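Local structure of N-acylethanolamine-hydrolyzing acid amidase beta-subunit (Caenorhabditis elegans, 6DY3) at residues B[54-59]-B[66-71]; B[77-82]-B[139-144]; B[104-109]-B[124-129]; B[148-153]-B[157-162]. The protein probably hydrolyses bioactive fatty acid amides such as N-palmitoylethanolamine to ethanolamine and free fatty acids, as the beta subunit of an autocatalytically cleaved heterodimer. One frame throughout, in Å; residues are numbered along the deposited sequence.

Contact 1: B[54-59]-B[66-71]; sequences GVLTGQ and VSLNAR
Gly58 and Val66 form a hydrogen-bonded pair in the antiparallel beta hairpin of strands 57-60 and 64-70, inside the seven-stranded sheet of an Ntn-hydrolase sandwich. Each residue donates to and accepts from the other: Gly58 N reaches Val66 O at 2.9 Å, and Val66 N reaches Gly58 O at 2.8 Å. The first bond runs close to the line of the acceptor's carbonyl; in the second the donor is tilted 28° out of the carbonyl plane. A third bond, Leu68 N to Leu56 O at 3.0 Å, is more bent (148° at the hydrogen), and the same carbonyl also receives a CA-H...O contact from Ser67.

Between these bonds lies the non-hydrogen-bonded pair Thr57-Ser67, with CA atoms 4.4 Å apart. It illustrates how interior strands satisfy their backbones: the polar groups that do not meet here turn outward, Thr57 bonding to Leu47 and Ser67 to Ile125. The two side chains share one face of the sheet, where Ser67 OG is hydrogen-bonded to Ser3 OG and His15 NE2, and Thr57 OG1 weakly to Arg17 NH1. Arg17, important for activity by similarity, is also held by Leu68 O, so the hairpin probably helps position it.

Beyond the paired residues the chemistry becomes apolar. Leu56 and Leu68 meet through one methyl each at an oblique angle, and Tyr99 of the alpha subunit packs on both. With its CG turned opposite the backbone N (chi1 -177°), Leu68 helps bring its CD2 to 4.2 Å from Leu56 CD2.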
# COMPACT_ATOMS: atom_id res chain seq x y z
N GLY B 54 -9.00 1.89 -2.92
CA GLY B 54 -8.44 1.13 -1.82
C GLY B 54 -7.23 1.83 -1.24
O GLY B 54 -6.78 2.86 -1.73
N VAL B 55 -6.70 1.25 -0.16
CA VAL B 55 -5.53 1.79 0.53
C VAL B 55 -4.49 0.69 0.69
O VAL B 55 -4.79 -0.38 1.24
CB VAL B 55 -5.90 2.37 1.91
CG1 VAL B 55 -4.64 2.92 2.62
CG2 VAL B 55 -6.95 3.45 1.78
N LEU B 56 -3.26 0.96 0.25
CA LEU B 56 -2.13 0.08 0.49
C LEU B 56 -1.06 0.71 1.37
O LEU B 56 -0.15 -0.01 1.81
CB LEU B 56 -1.50 -0.36 -0.84
CG LEU B 56 -2.43 -1.17 -1.76
CD1 LEU B 56 -1.73 -1.47 -3.07
CD2 LEU B 56 -2.91 -2.45 -1.10
N THR B 57 -1.13 2.01 1.62
CA THR B 57 -0.26 2.70 2.57
C THR B 57 -1.15 3.66 3.34
O THR B 57 -1.64 4.64 2.76
CB THR B 57 0.87 3.45 1.87
OG1 THR B 57 1.56 2.58 0.96
CG2 THR B 57 1.86 4.03 2.88
N GLY B 58 -1.39 3.38 4.62
CA GLY B 58 -2.38 4.13 5.37
C GLY B 58 -2.09 4.17 6.85
O GLY B 58 -1.17 3.53 7.35
N GLN B 59 -2.93 4.94 7.55
CA GLN B 59 -2.70 5.24 8.96
C GLN B 59 -4.03 5.46 9.67
O GLN B 59 -4.91 6.16 9.16
CB GLN B 59 -1.82 6.48 9.12
CG GLN B 59 -1.50 6.83 10.56
CD GLN B 59 -0.79 8.16 10.68
OE1 GLN B 59 0.37 8.22 11.09
NE2 GLN B 59 -1.48 9.25 10.33
N VAL B 66 -0.09 1.17 8.50
CA VAL B 66 0.04 -0.09 7.77
C VAL B 66 0.53 0.19 6.36
O VAL B 66 0.22 1.23 5.77
CB VAL B 66 -1.30 -0.87 7.75
CG1 VAL B 66 -2.38 -0.04 7.11
CG2 VAL B 66 -1.12 -2.18 7.02
N SER B 67 1.33 -0.74 5.84
CA SER B 67 1.73 -0.75 4.44
C SER B 67 1.81 -2.19 3.95
O SER B 67 2.20 -3.09 4.70
CB SER B 67 3.08 -0.04 4.22
OG SER B 67 4.15 -0.80 4.75
N LEU B 68 1.45 -2.40 2.69
CA LEU B 68 1.44 -3.73 2.10
C LEU B 68 2.48 -3.82 0.99
O LEU B 68 2.53 -2.96 0.10
CB LEU B 68 0.06 -4.08 1.55
CG LEU B 68 -0.06 -5.49 0.97
CD1 LEU B 68 -1.33 -6.16 1.45
CD2 LEU B 68 -0.02 -5.43 -0.55
N ASN B 69 3.31 -4.86 1.04
CA ASN B 69 4.25 -5.19 -0.02
C ASN B 69 3.76 -6.44 -0.73
O ASN B 69 3.42 -7.44 -0.09
CB ASN B 69 5.65 -5.43 0.54
CG ASN B 69 6.25 -4.19 1.17
OD1 ASN B 69 5.56 -3.18 1.38
ND2 ASN B 69 7.54 -4.26 1.50
N ALA B 70 3.75 -6.40 -2.06
CA ALA B 70 3.46 -7.60 -2.82
C ALA B 70 4.58 -8.61 -2.59
O ALA B 70 5.73 -8.24 -2.34
CB ALA B 70 3.32 -7.28 -4.30
N ARG B 71 4.23 -9.88 -2.66
CA ARG B 71 5.17 -10.97 -2.41
C ARG B 71 5.24 -11.82 -3.66
O ARG B 71 4.23 -12.39 -4.09
CB ARG B 71 4.72 -11.81 -1.21
CG ARG B 71 5.79 -12.70 -0.63
CD ARG B 71 5.24 -13.41 0.59
NE ARG B 71 6.22 -14.29 1.21
CZ ARG B 71 5.95 -15.10 2.23
NH1 ARG B 71 4.72 -15.12 2.74
NH2 ARG B 71 6.89 -15.87 2.75

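Contact 2: B[77-82]-B[139-144]; sequences IDNILM and RNRWSA
Met82 lies over one face of the Trp142 indole, its side chain running past the ring in the opposite direction. Its sulfur, SD, sits 4.5 Å from the centroid of the five-membered ring and almost exactly on the ring normal, while the terminal methyl CE reaches Trp142 CG at 3.6 Å, near the stem of the side chain. A bend at chi2 (58°) turns the thioether over the ring. This Met-aromatic contact joins helix 76-89 to the loop between strands 134-139 and 145-149, at the surface of the subunit; farther round the same helix, Ile80 and Leu81 pack on Leu55 of the alpha subunit.

The indole is also met from its other sides. Arg141 CG lies 3.6 Å above the opposite face, over the ring centre, and Asn79 comes to the edge, with CB 3.8 Å from Trp142 CZ2 and the amide plane turned 76° from the ring. With an alanine in place of Trp142, a gap would probably open between helix and loop, leaving the Met82 thioether free to turn.

Asn79 OD1 stands 2.9 Å above the plane of the Arg141 guanidinium, toward its rim. The two planes are 71° apart and the angle is too poor for a hydrogen bond, though the oxygen may still be drawn to the positive charge; Arg141 NH2 is instead hydrogen-bonded to Gly74 O.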
# COMPACT_ATOMS: atom_id res chain seq x y z
N ILE B 77 4.23 -19.18 -13.40
CA ILE B 77 3.42 -19.93 -14.35
C ILE B 77 2.54 -20.93 -13.62
O ILE B 77 1.33 -21.02 -13.87
CB ILE B 77 4.32 -20.64 -15.38
CG1 ILE B 77 4.98 -19.60 -16.30
CG2 ILE B 77 3.53 -21.66 -16.20
CD1 ILE B 77 6.03 -20.18 -17.23
N ASP B 78 3.13 -21.71 -12.71
CA ASP B 78 2.40 -22.79 -12.05
C ASP B 78 1.22 -22.26 -11.25
O ASP B 78 0.21 -22.95 -11.10
CB ASP B 78 3.32 -23.58 -11.13
CG ASP B 78 4.28 -24.48 -11.89
OD1 ASP B 78 4.49 -24.23 -13.09
OD2 ASP B 78 4.82 -25.42 -11.28
N ASN B 79 1.34 -21.04 -10.71
CA ASN B 79 0.41 -20.55 -9.71
C ASN B 79 -0.39 -19.33 -10.13
O ASN B 79 -1.11 -18.78 -9.28
CB ASN B 79 1.17 -20.21 -8.42
CG ASN B 79 1.84 -21.41 -7.79
OD1 ASN B 79 2.97 -21.31 -7.33
ND2 ASN B 79 1.15 -22.55 -7.77
N ILE B 80 -0.33 -18.93 -11.39
CA ILE B 80 -0.99 -17.69 -11.80
C ILE B 80 -2.49 -17.75 -11.54
O ILE B 80 -3.10 -16.78 -11.08
CB ILE B 80 -0.69 -17.38 -13.29
CG1 ILE B 80 -1.43 -16.11 -13.67
CG2 ILE B 80 -1.11 -18.55 -14.21
CD1 ILE B 80 -0.85 -15.42 -14.86
N LEU B 81 -3.10 -18.91 -11.82
CA LEU B 81 -4.53 -19.08 -11.60
C LEU B 81 -4.87 -18.92 -10.13
O LEU B 81 -5.87 -18.28 -9.78
CB LEU B 81 -4.99 -20.45 -12.09
CG LEU B 81 -5.04 -20.64 -13.60
CD1 LEU B 81 -5.69 -21.98 -13.88
CD2 LEU B 81 -5.78 -19.53 -14.31
N MET B 82 -4.07 -19.53 -9.25
CA MET B 82 -4.30 -19.40 -7.82
C MET B 82 -4.04 -17.97 -7.34
O MET B 82 -4.71 -17.51 -6.40
CB MET B 82 -3.42 -20.40 -7.06
CG MET B 82 -3.76 -20.58 -5.60
SD MET B 82 -5.46 -21.12 -5.36
CE MET B 82 -5.56 -21.14 -3.56
N ARG B 139 1.79 -13.09 4.70
CA ARG B 139 0.68 -13.84 4.14
C ARG B 139 1.26 -14.89 3.20
O ARG B 139 1.84 -14.55 2.16
CB ARG B 139 -0.29 -12.92 3.41
CG ARG B 139 -0.93 -11.86 4.31
CD ARG B 139 -1.67 -12.48 5.48
NE ARG B 139 -2.54 -13.58 5.08
CZ ARG B 139 -3.49 -14.11 5.85
NH1 ARG B 139 -3.70 -13.64 7.07
NH2 ARG B 139 -4.22 -15.11 5.39
N ASN B 140 1.10 -16.16 3.56
CA ASN B 140 1.70 -17.25 2.81
C ASN B 140 0.70 -17.84 1.83
O ASN B 140 -0.49 -17.53 1.85
CB ASN B 140 2.21 -18.34 3.77
CG ASN B 140 3.23 -17.82 4.76
OD1 ASN B 140 4.14 -17.07 4.40
ND2 ASN B 140 3.07 -18.20 6.03
N ARG B 141 1.21 -18.70 0.96
CA ARG B 141 0.37 -19.44 0.03
C ARG B 141 -0.41 -20.50 0.82
O ARG B 141 0.21 -21.43 1.35
CB ARG B 141 1.22 -20.10 -1.05
CG ARG B 141 1.85 -19.11 -2.01
CD ARG B 141 2.77 -19.82 -2.98
NE ARG B 141 3.20 -18.95 -4.07
CZ ARG B 141 4.11 -19.29 -4.98
NH1 ARG B 141 4.69 -20.48 -4.93
NH2 ARG B 141 4.44 -18.43 -5.95
N TRP B 142 -1.74 -20.40 0.91
CA TRP B 142 -2.57 -19.32 0.35
C TRP B 142 -3.54 -18.79 1.39
O TRP B 142 -4.39 -17.96 1.07
CB TRP B 142 -3.33 -19.81 -0.88
CG TRP B 142 -2.44 -20.25 -2.00
CD1 TRP B 142 -2.01 -21.52 -2.25
CD2 TRP B 142 -1.88 -19.43 -3.03
NE1 TRP B 142 -1.21 -21.54 -3.37
CE2 TRP B 142 -1.11 -20.27 -3.86
CE3 TRP B 142 -1.94 -18.07 -3.33
CZ2 TRP B 142 -0.42 -19.79 -4.98
CZ3 TRP B 142 -1.26 -17.59 -4.43
CH2 TRP B 142 -0.50 -18.45 -5.24
N SER B 143 -3.40 -19.25 2.63
CA SER B 143 -4.34 -18.85 3.67
C SER B 143 -3.71 -18.73 5.05
O SER B 143 -4.41 -18.33 5.99
CB SER B 143 -5.49 -19.86 3.71
OG SER B 143 -4.98 -21.16 3.92
N ALA B 144 -2.44 -19.06 5.23
CA ALA B 144 -1.78 -18.97 6.52
C ALA B 144 -0.99 -17.67 6.63
O ALA B 144 -0.69 -17.02 5.63
CB ALA B 144 -0.85 -20.17 6.74

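Contact 3: B[104-109]-B[124-129]; sequences ATYTEA and IIVAGI
This is buried helix-on-sheet packing, in which Tyr106, from the first turn of helix 106-113, lies on the C-terminal end of strand 122-127 and the residue after it, covering Val126, Ala127 and Gly128. The contact is made by the CD1 and CE1 atoms of the phenol ring, which these neighbours approach obliquely. Tyr106 CD1 comes to 3.4 Å from Gly128 CA and 3.7 Å from the carbonyl carbon of Ala127, and CE1 meets the Val126 methyl CG1 at 3.8 Å. Val126 O, by contrast, lies in the plane of the ring at its rim. Tyr106 CG is anti to the backbone N (chi1 167°), which swings the ring down from the helix onto the strand.

Gly128 lets the ring come this near: a CB at that position would point at Tyr106 CD1 and overlap it. In the layered Ntn-hydrolase fold the helix belongs to the outer layer on the seven-stranded sheet. Val126 faces it, while Ile125 and Ala127 point through to the other sheet, where both touch Val5. Strand 134-139 flanks the site, and Val135 touches both Tyr106 and Val126.

The start of the helix is fixed just before the tyrosine by a capping box. Thr105, the N-cap, accepts from Glu108 N through OG1 at 3.3 Å, and Glu108 OE1 accepts in return from Thr105 N at 3.0 Å. Both bonds are weak, as are two further ones that OE1 takes from Ala104 N and Thr105 OG1. A carboxylate drawn in at the N-terminal end would probably also be stabilised by the helix dipole. The first regular helical bond, Ala109 N to Thr105 O, measures 2.9 Å.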
# COMPACT_ATOMS: atom_id res chain seq x y z
N ALA B 104 -9.70 -0.30 15.63
CA ALA B 104 -9.30 0.95 16.26
C ALA B 104 -7.89 0.91 16.84
O ALA B 104 -7.25 1.97 16.94
CB ALA B 104 -10.28 1.31 17.37
N THR B 105 -7.38 -0.25 17.24
CA THR B 105 -6.09 -0.34 17.91
C THR B 105 -5.12 -1.20 17.11
O THR B 105 -5.51 -2.03 16.29
CB THR B 105 -6.24 -0.90 19.33
OG1 THR B 105 -6.79 -2.23 19.27
CG2 THR B 105 -7.15 -0.02 20.16
N TYR B 106 -3.83 -0.99 17.38
CA TYR B 106 -2.78 -1.79 16.75
C TYR B 106 -3.06 -3.27 16.92
O TYR B 106 -2.99 -4.04 15.95
CB TYR B 106 -1.42 -1.42 17.35
CG TYR B 106 -0.30 -2.37 17.01
CD1 TYR B 106 0.55 -2.13 15.93
CD2 TYR B 106 -0.07 -3.51 17.77
CE1 TYR B 106 1.58 -3.00 15.62
CE2 TYR B 106 0.96 -4.38 17.47
CZ TYR B 106 1.79 -4.12 16.40
OH TYR B 106 2.82 -4.99 16.09
N THR B 107 -3.37 -3.70 18.14
CA THR B 107 -3.60 -5.11 18.39
C THR B 107 -4.79 -5.63 17.59
O THR B 107 -4.77 -6.77 17.11
CB THR B 107 -3.82 -5.35 19.89
OG1 THR B 107 -2.74 -4.76 20.62
CG2 THR B 107 -3.88 -6.84 20.19
N GLU B 108 -5.84 -4.82 17.46
CA GLU B 108 -6.99 -5.25 16.67
C GLU B 108 -6.64 -5.38 15.20
O GLU B 108 -7.07 -6.32 14.53
CB GLU B 108 -8.15 -4.27 16.86
CG GLU B 108 -8.86 -4.40 18.19
CD GLU B 108 -9.88 -3.30 18.43
OE1 GLU B 108 -9.61 -2.13 18.06
OE2 GLU B 108 -10.96 -3.60 18.97
N ALA B 109 -5.85 -4.44 14.68
CA ALA B 109 -5.47 -4.49 13.27
C ALA B 109 -4.57 -5.68 12.98
O ALA B 109 -4.73 -6.34 11.94
CB ALA B 109 -4.78 -3.18 12.87
N ILE B 124 2.47 -7.61 5.14
CA ILE B 124 1.74 -6.52 5.78
C ILE B 124 2.58 -6.04 6.95
O ILE B 124 2.85 -6.80 7.89
CB ILE B 124 0.34 -6.96 6.23
CG1 ILE B 124 -0.47 -7.46 5.03
CG2 ILE B 124 -0.37 -5.81 6.92
CD1 ILE B 124 -1.81 -8.05 5.37
N ILE B 125 3.01 -4.78 6.89
CA ILE B 125 3.86 -4.17 7.91
C ILE B 125 2.99 -3.21 8.71
O ILE B 125 2.39 -2.29 8.15
CB ILE B 125 5.06 -3.45 7.29
CG1 ILE B 125 6.00 -4.45 6.60
CG2 ILE B 125 5.82 -2.66 8.34
CD1 ILE B 125 5.62 -4.79 5.17
N VAL B 126 2.95 -3.42 10.02
CA VAL B 126 2.09 -2.64 10.91
C VAL B 126 2.96 -2.01 11.99
O VAL B 126 3.85 -2.67 12.55
CB VAL B 126 0.99 -3.52 11.54
CG1 VAL B 126 -0.06 -2.64 12.23
CG2 VAL B 126 0.34 -4.41 10.49
N ALA B 127 2.70 -0.74 12.28
CA ALA B 127 3.42 0.01 13.30
C ALA B 127 2.44 0.56 14.32
O ALA B 127 1.36 1.05 13.96
CB ALA B 127 4.23 1.14 12.67
N GLY B 128 2.82 0.50 15.60
CA GLY B 128 1.94 0.93 16.67
C GLY B 128 2.49 2.08 17.49
O GLY B 128 3.21 2.95 16.97
N ILE B 129 2.15 2.10 18.78
CA ILE B 129 2.51 3.21 19.66
C ILE B 129 3.17 2.69 20.93
O ILE B 129 4.03 3.36 21.51
CB ILE B 129 1.27 4.05 19.98
CG1 ILE B 129 0.22 3.20 20.70
CG2 ILE B 129 0.71 4.66 18.69
CD1 ILE B 129 -1.10 3.92 20.97

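Contact 4: B[148-153]-B[157-162]; sequences YPLNVD and WFLVET
The chain reverses between Tyr148-Val152 and Trp157-Leu159, whose end-to-end directions differ by 157°, and the backbones are nearest at Val152 and Trp157, with CA atoms 4.7 Å apart. The two runs share no backbone hydrogen bond; they meet through side chains that pack on each other and on the facing backbone, chiefly those of Leu150 and Leu159, which cross at a slant with Leu150 CD2 4.0 Å from Leu159 CG. The same Leu150 methyl reaches further, to 3.5 Å from the carbonyl carbon of Trp157, and so lies against the backbone where strand 158-161 begins.

Leu159 points its side chain at the other segment, and its methyl CD1 comes to 3.4 Å from Tyr148 O. A CG beside the backbone N (chi1 -68°) helps place the branch: CD1 lies against the backbone from Tyr148 O to Leu150 N, while CD2 approaches Tyr148 O alone. The geometry belongs to the crossing between the two sheets of the Ntn sandwich: strand 145-149 borders the seven-stranded sheet and strand 158-161 the five-stranded one. The backbone partners differ accordingly: Leu150, just past strand 145-149, is bonded to Gly134, whereas Leu159 is bonded to Val5 in the second sheet. Replacing Leu159 by a glycine would probably open a gap between the sheets and leave Leu150 without its apolar partner.

Nearer the turn, Val152 CG1 adds a looser apolar touch to Trp157 CB at 4.3 Å. The side chains of Trp157 and Phe158 leave the backbone away from the first segment, and Phe158 CD2 lies 3.4 Å above the indole plane, over its centre. Phe158 also touches Leu182 of helix 173-185, which covers that side of the strand.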
# COMPACT_ATOMS: atom_id res chain seq x y z
N TYR B 148 6.25 -11.58 12.74
CA TYR B 148 7.62 -11.36 13.21
C TYR B 148 7.65 -9.98 13.87
O TYR B 148 7.78 -8.96 13.17
CB TYR B 148 8.63 -11.45 12.08
CG TYR B 148 8.53 -12.74 11.29
CD1 TYR B 148 7.70 -12.83 10.18
CD2 TYR B 148 9.26 -13.86 11.67
CE1 TYR B 148 7.60 -14.01 9.46
CE2 TYR B 148 9.17 -15.05 10.95
CZ TYR B 148 8.34 -15.12 9.85
OH TYR B 148 8.25 -16.29 9.14
N PRO B 149 7.54 -9.90 15.19
CA PRO B 149 7.43 -8.60 15.85
C PRO B 149 8.78 -8.01 16.25
O PRO B 149 9.83 -8.65 16.14
CB PRO B 149 6.60 -8.92 17.10
CG PRO B 149 6.84 -10.39 17.36
CD PRO B 149 7.54 -10.99 16.17
N LEU B 150 8.73 -6.76 16.70
CA LEU B 150 9.91 -6.11 17.26
C LEU B 150 10.30 -6.74 18.59
O LEU B 150 9.44 -7.20 19.36
CB LEU B 150 9.65 -4.62 17.45
CG LEU B 150 9.63 -3.72 16.21
CD1 LEU B 150 9.15 -2.32 16.58
CD2 LEU B 150 11.02 -3.64 15.60
N ASN B 151 11.61 -6.76 18.86
CA ASN B 151 12.15 -7.28 20.11
C ASN B 151 13.28 -6.34 20.54
O ASN B 151 14.47 -6.65 20.40
CB ASN B 151 12.63 -8.72 19.96
CG ASN B 151 12.79 -9.43 21.28
OD1 ASN B 151 12.89 -8.80 22.34
ND2 ASN B 151 12.81 -10.76 21.24
N VAL B 152 12.91 -5.17 21.06
CA VAL B 152 13.90 -4.15 21.38
C VAL B 152 14.86 -4.63 22.45
O VAL B 152 16.05 -4.27 22.44
CB VAL B 152 13.22 -2.83 21.79
CG1 VAL B 152 12.47 -2.21 20.61
CG2 VAL B 152 12.28 -3.05 22.97
N ASP B 153 14.39 -5.45 23.39
CA ASP B 153 15.27 -5.95 24.44
C ASP B 153 16.29 -6.95 23.90
O ASP B 153 17.35 -7.13 24.52
CB ASP B 153 14.45 -6.57 25.57
CG ASP B 153 13.62 -5.53 26.32
OD1 ASP B 153 13.95 -4.32 26.26
OD2 ASP B 153 12.64 -5.93 26.99
N TRP B 157 15.42 -3.73 16.98
CA TRP B 157 14.65 -2.50 17.05
C TRP B 157 14.10 -2.05 15.71
O TRP B 157 13.41 -1.03 15.66
CB TRP B 157 15.50 -1.37 17.65
CG TRP B 157 16.80 -1.10 16.93
CD1 TRP B 157 17.97 -1.78 17.06
CD2 TRP B 157 17.05 -0.06 15.97
NE1 TRP B 157 18.93 -1.24 16.25
CE2 TRP B 157 18.39 -0.18 15.57
CE3 TRP B 157 16.26 0.96 15.42
CZ2 TRP B 157 18.97 0.68 14.64
CZ3 TRP B 157 16.84 1.82 14.49
CH2 TRP B 157 18.18 1.67 14.11
N PHE B 158 14.39 -2.77 14.62
CA PHE B 158 13.84 -2.42 13.31
C PHE B 158 13.46 -3.68 12.54
O PHE B 158 13.94 -4.78 12.81
CB PHE B 158 14.83 -1.58 12.48
CG PHE B 158 16.14 -2.26 12.18
CD1 PHE B 158 16.25 -3.14 11.12
CD2 PHE B 158 17.25 -2.01 12.95
CE1 PHE B 158 17.45 -3.77 10.85
CE2 PHE B 158 18.45 -2.63 12.68
CZ PHE B 158 18.55 -3.51 11.63
N LEU B 159 12.56 -3.49 11.58
CA LEU B 159 12.12 -4.54 10.67
C LEU B 159 12.13 -3.98 9.25
O LEU B 159 11.68 -2.85 9.02
CB LEU B 159 10.71 -5.03 11.01
CG LEU B 159 10.56 -5.80 12.32
CD1 LEU B 159 9.10 -5.88 12.71
CD2 LEU B 159 11.15 -7.19 12.19
N VAL B 160 12.66 -4.76 8.31
CA VAL B 160 12.75 -4.36 6.91
C VAL B 160 12.24 -5.50 6.04
O VAL B 160 12.63 -6.66 6.22
CB VAL B 160 14.19 -4.00 6.51
CG1 VAL B 160 14.25 -3.57 5.04
CG2 VAL B 160 14.73 -2.91 7.41
N GLU B 161 11.40 -5.17 5.06
CA GLU B 161 10.86 -6.17 4.16
C GLU B 161 10.66 -5.56 2.78
O GLU B 161 10.34 -4.37 2.66
CB GLU B 161 9.55 -6.75 4.71
CG GLU B 161 9.16 -8.10 4.12
CD GLU B 161 10.28 -9.13 4.21
OE1 GLU B 161 10.55 -9.62 5.33
OE2 GLU B 161 10.91 -9.42 3.17
N THR B 162 10.85 -6.38 1.74
CA THR B 162 10.61 -5.93 0.37
C THR B 162 9.59 -6.87 -0.26
O THR B 162 8.51 -7.04 0.30
CB THR B 162 11.91 -5.82 -0.40
OG1 THR B 162 12.56 -7.10 -0.45
CG2 THR B 162 12.84 -4.83 0.24

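Overall arrangement
Contacts 1 and 3 are buried, contact 4 is partly so, and contact 2 lies at the surface. Contacts 1, 3 and 4 all reach the seven-stranded sheet, but use it differently: contact 1 pairs neighbouring strands through backbone bonds, contact 3 lays a helix on it, and contact 4 joins its border strand to the other sheet by aliphatic packing. Contacts 1 and 3 are adjacent, Ser67 O accepting from Ile125 N. Contact 2, with its sulfur and indole, is reached from contact 1 through Arg71 NH1, bonded to Asn140 OD1. Asn69 ND2 likewise links contact 1 to Thr162 O of contact 4, so segment 66-71 touches each of the other three contacts.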